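Local structure of B- and T-lymphocyte attenuator (Mus musculus, 1XAU) at residues Lys51-Thr55 against Ile56-Leu60; Val38-Val42 against His43-Val47. The protein is an inhibitory lymphocyte receptor that dampens antigen receptor signalling through SHP-1 and SHP-2 and interacts with HVEM, here as its immunoglobulin-like ectodomain. One frame throughout, in Å; residues are numbered along the deposited sequence.

Contact 1 of 2, residues Lys51-Thr55 against Ile56-Leu60; sequences KHNGT and IWVPL
I56 meets N53 through both its backbone N and its carbonyl O. Its N donates to N53 OD1 (2.9 Å), while its O accepts from N53 N at 2.8 Å in a nearly straight bond. T55 N also donates to OD1 (2.9 Å), from the opposite face of the carboxamide plane to I56 N, so two backbone N-H groups grip one oxygen. N53 chi1 of 67° sets CG between its own N and carbonyl carbon, folding the amide back over the turn, and CG1 of I56 packs against it. W57 and H52 form a non-hydrogen-bonded pair whose rings meet edge-to-face: the imidazole turns its CD2 edge to the indole face, planes at 73° and the centroids of the imidazole and of the five-membered ring of W57 4.7 Å apart. H52 CB, meanwhile, stands over the six-membered ring in a CH-pi contact, 3.9 Å from its centroid. V58 makes the hydrogen-bonded pair with K51. K51 N gives to V58 O at 2.8 Å, and V58 N gives to K51 O (3.1 Å). On this face V58 CG1 touches N53 ND2. L60 adds an apolar touch, CD1 against K51 CB (4.1 Å), both side chains also lying on Y94. Together these contacts build an antiparallel beta hairpin closed by an Asx turn at N53, at the edge of one sheet of the immunoglobulin sandwich.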
# COMPACT_ATOMS: atom_id res chain seq x y z
N LYS A 51 2.91 -2.92 7.25
CA LYS A 51 3.18 -4.31 6.91
C LYS A 51 2.97 -5.10 8.21
O LYS A 51 3.39 -4.65 9.28
CB LYS A 51 4.62 -4.50 6.45
CG LYS A 51 4.93 -5.98 6.09
CD LYS A 51 6.38 -6.15 5.52
CE LYS A 51 6.68 -7.61 5.17
NZ LYS A 51 8.09 -7.78 4.71
N HIS A 52 2.33 -6.24 8.13
CA HIS A 52 2.06 -7.04 9.34
C HIS A 52 3.32 -7.76 9.78
O HIS A 52 3.96 -8.39 8.91
CB HIS A 52 1.00 -8.06 9.03
CG HIS A 52 0.29 -8.59 10.24
ND1 HIS A 52 0.56 -9.84 10.79
CD2 HIS A 52 -0.68 -8.04 11.01
CE1 HIS A 52 -0.21 -10.02 11.85
NE2 HIS A 52 -0.97 -8.94 12.02
N ASN A 53 3.68 -7.67 11.07
CA ASN A 53 4.93 -8.30 11.48
C ASN A 53 4.75 -9.66 12.09
O ASN A 53 5.65 -10.14 12.80
CB ASN A 53 5.69 -7.41 12.46
CG ASN A 53 4.98 -7.28 13.79
OD1 ASN A 53 3.94 -7.92 14.01
ND2 ASN A 53 5.52 -6.45 14.67
N GLY A 54 3.59 -10.25 11.89
CA GLY A 54 3.38 -11.55 12.50
C GLY A 54 2.39 -11.49 13.63
O GLY A 54 1.63 -12.47 13.88
N THR A 55 2.37 -10.36 14.36
CA THR A 55 1.36 -10.20 15.42
C THR A 55 0.54 -8.92 15.24
O THR A 55 -0.70 -8.94 15.44
CB THR A 55 2.00 -10.23 16.79
OG1 THR A 55 3.07 -9.28 16.80
CG2 THR A 55 2.54 -11.70 17.08
N ILE A 56 1.18 -7.85 14.77
CA ILE A 56 0.47 -6.59 14.57
C ILE A 56 0.85 -5.86 13.28
O ILE A 56 1.83 -6.23 12.61
CB ILE A 56 0.76 -5.60 15.67
CG1 ILE A 56 2.27 -5.41 15.76
CG2 ILE A 56 0.11 -6.10 17.04
CD1 ILE A 56 2.69 -4.39 16.79
N TRP A 57 0.10 -4.81 12.97
CA TRP A 57 0.40 -4.03 11.78
C TRP A 57 1.36 -2.93 12.21
O TRP A 57 1.12 -2.26 13.24
CB TRP A 57 -0.90 -3.41 11.22
CG TRP A 57 -1.75 -4.39 10.50
CD1 TRP A 57 -2.88 -5.07 10.99
CD2 TRP A 57 -1.55 -4.84 9.17
NE1 TRP A 57 -3.38 -5.91 9.99
CE2 TRP A 57 -2.58 -5.78 8.87
CE3 TRP A 57 -0.59 -4.55 8.17
CZ2 TRP A 57 -2.68 -6.41 7.61
CZ3 TRP A 57 -0.72 -5.19 6.92
CH2 TRP A 57 -1.75 -6.09 6.66
N VAL A 58 2.46 -2.74 11.48
CA VAL A 58 3.39 -1.66 11.84
C VAL A 58 3.70 -0.84 10.62
O VAL A 58 3.63 -1.32 9.49
CB VAL A 58 4.79 -2.15 12.46
CG1 VAL A 58 4.55 -3.08 13.65
CG2 VAL A 58 5.56 -2.83 11.50
N PRO A 59 4.07 0.42 10.81
CA PRO A 59 4.40 1.31 9.71
C PRO A 59 5.58 0.72 9.00
O PRO A 59 6.55 0.20 9.63
CB PRO A 59 4.74 2.62 10.39
CG PRO A 59 4.00 2.54 11.68
CD PRO A 59 4.12 1.13 12.11
N LEU A 60 5.50 0.82 7.68
CA LEU A 60 6.52 0.29 6.80
C LEU A 60 7.64 1.30 6.64
O LEU A 60 7.41 2.47 6.33
CB LEU A 60 5.91 -0.03 5.42
CG LEU A 60 6.89 -0.57 4.40
CD1 LEU A 60 7.40 -1.95 4.91
CD2 LEU A 60 6.22 -0.78 3.01

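Contact 2 of 2, residues Val38-Val42 against His43-Val47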
# COMPACT_ATOMS: atom_id res chain seq x y z
N VAL A 38 -7.43 5.44 -3.75
CA VAL A 38 -7.92 6.33 -2.69
C VAL A 38 -9.03 7.23 -3.20
O VAL A 38 -8.81 8.01 -4.18
CB VAL A 38 -6.79 7.27 -2.15
CG1 VAL A 38 -7.26 8.09 -0.95
CG2 VAL A 38 -5.53 6.38 -1.73
N LYS A 39 -10.20 7.11 -2.58
CA LYS A 39 -11.32 7.99 -2.94
C LYS A 39 -11.33 9.14 -1.90
O LYS A 39 -11.32 8.92 -0.71
CB LYS A 39 -12.67 7.24 -2.84
CG LYS A 39 -13.88 8.14 -3.21
CD LYS A 39 -15.21 7.37 -2.96
CE LYS A 39 -16.43 8.10 -3.51
NZ LYS A 39 -16.54 9.54 -3.04
N TYR A 40 -11.30 10.39 -2.33
CA TYR A 40 -11.33 11.46 -1.33
C TYR A 40 -12.19 12.56 -1.93
O TYR A 40 -12.52 12.48 -3.13
CB TYR A 40 -9.94 11.93 -0.93
CG TYR A 40 -9.11 12.49 -2.03
CD1 TYR A 40 -9.13 13.86 -2.33
CD2 TYR A 40 -8.25 11.67 -2.73
CE1 TYR A 40 -8.28 14.39 -3.35
CE2 TYR A 40 -7.42 12.16 -3.71
CZ TYR A 40 -7.43 13.52 -4.01
OH TYR A 40 -6.54 13.94 -4.97
N CYS A 41 -12.58 13.51 -1.09
CA CYS A 41 -13.52 14.54 -1.47
C CYS A 41 -12.95 15.88 -1.85
O CYS A 41 -13.33 16.40 -2.88
CB CYS A 41 -14.58 14.67 -0.37
SG CYS A 41 -15.21 12.96 -0.02
N VAL A 42 -12.06 16.41 -1.04
CA VAL A 42 -11.51 17.70 -1.39
C VAL A 42 -10.00 17.54 -1.44
O VAL A 42 -9.45 17.45 -2.52
CB VAL A 42 -12.02 18.73 -0.37
CG1 VAL A 42 -11.37 20.09 -0.63
CG2 VAL A 42 -13.52 18.83 -0.54
N HIS A 43 -9.35 17.46 -0.29
CA HIS A 43 -7.91 17.33 -0.28
C HIS A 43 -7.43 15.90 -0.12
O HIS A 43 -8.09 15.12 0.53
CB HIS A 43 -7.37 18.19 0.84
CG HIS A 43 -7.62 19.64 0.61
ND1 HIS A 43 -8.29 20.44 1.52
CD2 HIS A 43 -7.34 20.42 -0.46
CE1 HIS A 43 -8.38 21.66 1.02
NE2 HIS A 43 -7.82 21.68 -0.18
N ARG A 44 -6.29 15.61 -0.73
CA ARG A 44 -5.72 14.27 -0.72
C ARG A 44 -5.18 13.96 0.65
O ARG A 44 -4.42 14.74 1.28
CB ARG A 44 -4.63 14.19 -1.82
CG ARG A 44 -4.16 12.80 -2.14
CD ARG A 44 -3.40 12.91 -3.48
NE ARG A 44 -2.05 13.31 -3.14
CZ ARG A 44 -1.08 13.53 -4.03
NH1 ARG A 44 -1.34 13.35 -5.33
NH2 ARG A 44 0.11 13.96 -3.60
N PRO A 45 -5.57 12.83 1.19
CA PRO A 45 -5.07 12.48 2.53
C PRO A 45 -3.56 12.06 2.52
O PRO A 45 -3.07 11.76 1.48
CB PRO A 45 -5.96 11.28 2.95
CG PRO A 45 -6.42 10.75 1.68
CD PRO A 45 -6.67 11.94 0.77
N ASN A 46 -2.87 12.10 3.67
CA ASN A 46 -1.46 11.67 3.74
C ASN A 46 -1.68 10.18 4.06
O ASN A 46 -2.13 9.83 5.14
CB ASN A 46 -0.72 12.31 4.93
CG ASN A 46 0.75 11.87 5.03
OD1 ASN A 46 1.28 11.09 4.20
ND2 ASN A 46 1.44 12.41 6.03
N VAL A 47 -1.34 9.33 3.13
CA VAL A 47 -1.56 7.92 3.33
C VAL A 47 -0.24 7.23 3.60
O VAL A 47 0.76 7.64 3.00
CB VAL A 47 -2.11 7.32 2.07
CG1 VAL A 47 -2.36 5.77 2.25
CG2 VAL A 47 -3.47 8.04 1.73
O HOH W 1 -10.86 14.94 0.99
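From V38 to V47 the backbone doubles back on itself, the end-to-end directions of its two halves 151° apart, with Y40 facing R44 at a CA-CA distance of 6.3 Å and no direct hydrogen bond between the halves. At the tip a water links the halves, accepting from V42 N (2.8 Å) and donating to H43 O (2.8 Å). Y40 carries most of the side-chain contact. With chi1 at 61° its ring swings in against the returning chain, where R44 CA lies over the centre of one face in a CH-pi contact, 3.7 Å from the centroid. R44 CB and CG continue across that face toward the hydroxyl end, and P45 CD packs on Y40 CB at 3.7 Å. Deeper in, V38 CG1 slides past P45 CG (3.8 Å). At the exposed tip V42 CG1 covers the centre of the H43 ring face, 3.7 Å from its centroid. The guanidinium of R44 leads away to a salt bridge with E72 and a cation-pi contact with W70. The turn leads from strand 32-39 of one sheet toward strand 47-52 of the other; V38 and V47 pack on W70 of strand 66-71, P45 on T98 and F100 of strand 92-100, and C41 is tied by its disulfide to C12.

Overall arrangement
The two contacts follow one another along the chain, contact 2 where strand 32-39 gives way to the loop before strand 47-52, and contact 1 where that next strand turns into strand 57-59. Their centres lie about 23 Å apart, and the segments adjoin without otherwise touching. Contact 1 is a surface hairpin within one sheet, held largely by direct backbone and amide hydrogen bonds, with an aromatic pair on one face. Contact 2 crosses between sheets and is partly buried: V38, V47 and P45 are buried and its tip is exposed. It has no strand pairing and rests on apolar packing and CH-pi contacts, with a water at the tip.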